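L-fuculose phosphate aldolase (Streptococcus pneumoniae, PDB 4C24) belongs to the class II aldolase and adducin family, with an AraD-like fold, and is a zinc-containing protein assembled from four copies of its chain. Local coordinates at residues A[188-191]-A[192-196]. Residues are numbered along the deposited sequence; the frame is centred on the assembly and turned at random. Where two conformers were deposited one is given.
Sequences LAKN and FGEPV
Ala189 O receives two backbone N-H groups from the chain that follows it, a compact example of how a helix gives way to loop. Gly193 N donates over 3.0 Å to Ala189 O almost in line with its C=O. Phe192 N approaches Ala189 O from above the carbonyl plane in a more bent bond (142° at the hydrogen). Beyond this bifurcated acceptor Gly193 is extended, and its carbonyl lies back over the turn, Gly193 O receiving a CA-H contact from Lys190 CA at 3.5 Å. Here helix 169-192 passes into the loop leading to helix 200-210, far from the centre of the AraD-like subunit, where two other subunits come within reach. The loop then folds back against the helix: the CB of Pro195 is directed at it, and Pro195 CG rests on Ala189 CB at 3.7 Å. The Lys190 chain passes the rim of the proline ring at an angle, Lys190 CD coming 4.0 Å from Pro195 CD. In one of its two conformers, a bend at chi2 (78°) carries the lysine alongside Glu194, making a weak, therefore doubtful, salt bridge from Lys190 NZ to Glu194 OE1. The Phe192 ring leads away from the turn and meets Tyr186 of a second subunit, and Lys190 packs on Phe192 of a third.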
loop_
_atom_site.group_PDB
_atom_site.type_symbol
_atom_site.label_atom_id
_atom_site.label_comp_id
_atom_site.label_asym_id
_atom_site.label_seq_id
_atom_site.Cartn_x
_atom_site.Cartn_y
_atom_site.Cartn_z
ATOM N N LEU A 188 -5.795 5.391 -11.791
ATOM C CA LEU A 188 -5.802 6.512 -10.890
ATOM C C LEU A 188 -6.038 7.813 -11.664
ATOM O O LEU A 188 -6.767 8.704 -11.179
ATOM C CB LEU A 188 -4.480 6.591 -10.101
ATOM C CG LEU A 188 -4.276 5.429 -9.159
ATOM C CD1 LEU A 188 -2.922 5.607 -8.500
ATOM C CD2 LEU A 188 -5.312 5.242 -8.112
ATOM N N ALA A 189 -5.443 7.941 -12.849
ATOM C CA ALA A 189 -5.652 9.162 -13.641
ATOM C C ALA A 189 -7.115 9.255 -14.018
ATOM O O ALA A 189 -7.659 10.359 -13.972
ATOM C CB ALA A 189 -4.765 9.177 -14.862
ATOM N N LYS A 190 -7.733 8.126 -14.329
ATOM C CA LYS A 190 -9.153 8.128 -14.770
ATOM C C LYS A 190 -10.035 8.665 -13.632
ATOM O O LYS A 190 -11.109 9.253 -13.871
ATOM C CB LYS A 190 -9.588 6.736 -15.245
ATOM C CG LYS A 190 -10.956 6.702 -15.919
ATOM C CD LYS A 190 -10.845 7.216 -17.345
ATOM C CE LYS A 190 -12.155 7.045 -18.094
ATOM N NZ LYS A 190 -12.066 7.653 -19.450
ATOM N N ASN A 191 -9.686 8.403 -12.390
ATOM C CA ASN A 191 -10.436 8.944 -11.277
ATOM C C ASN A 191 -10.456 10.467 -11.199
ATOM O O ASN A 191 -11.436 11.063 -10.720
ATOM C CB ASN A 191 -9.883 8.405 -9.958
ATOM C CG ASN A 191 -10.210 6.959 -9.762
ATOM O OD1 ASN A 191 -11.154 6.431 -10.354
ATOM N ND2 ASN A 191 -9.415 6.283 -8.918
ATOM N N PHE A 192 -9.375 11.088 -11.661
ATOM C CA PHE A 192 -9.178 12.535 -11.513
ATOM C C PHE A 192 -9.767 13.238 -12.728
ATOM O O PHE A 192 -10.448 14.275 -12.592
ATOM C CB PHE A 192 -7.683 12.839 -11.432
ATOM C CG PHE A 192 -7.367 14.246 -11.053
ATOM C CD1 PHE A 192 -7.573 15.310 -11.969
ATOM C CD2 PHE A 192 -6.848 14.543 -9.808
ATOM C CE1 PHE A 192 -7.290 16.618 -11.615
ATOM C CE2 PHE A 192 -6.569 15.852 -9.463
ATOM C CZ PHE A 192 -6.783 16.896 -10.364
ATOM N N GLY A 193 -9.492 12.692 -13.905
ATOM C CA GLY A 193 -9.836 13.366 -15.172
ATOM C C GLY A 193 -9.567 12.463 -16.356
ATOM O O GLY A 193 -9.712 11.233 -16.261
ATOM N N GLU A 194 -9.203 13.063 -17.485
ATOM C CA GLU A 194 -8.967 12.299 -18.696
ATOM C C GLU A 194 -7.474 12.090 -18.866
ATOM O O GLU A 194 -6.745 13.030 -19.113
ATOM C CB GLU A 194 -9.546 13.026 -19.923
ATOM C CG GLU A 194 -9.536 12.205 -21.197
ATOM C CD GLU A 194 -10.481 11.015 -21.167
ATOM O OE1 GLU A 194 -11.350 10.934 -20.268
ATOM O OE2 GLU A 194 -10.360 10.153 -22.066
ATOM N N PRO A 195 -7.021 10.841 -18.724
ATOM C CA PRO A 195 -5.607 10.560 -18.940
ATOM C C PRO A 195 -5.198 10.970 -20.354
ATOM O O PRO A 195 -5.929 10.722 -21.305
ATOM C CB PRO A 195 -5.540 9.028 -18.794
ATOM C CG PRO A 195 -6.734 8.657 -17.989
ATOM C CD PRO A 195 -7.796 9.615 -18.477
ATOM N N VAL A 196 -4.045 11.602 -20.487
ATOM C CA VAL A 196 -3.499 11.937 -21.786
ATOM C C VAL A 196 -2.759 10.736 -22.350
ATOM O O VAL A 196 -1.825 10.209 -21.701
ATOM C CB VAL A 196 -2.574 13.139 -21.675
ATOM C CG1 VAL A 196 -2.004 13.487 -23.037
ATOM C CG2 VAL A 196 -3.357 14.307 -21.078
#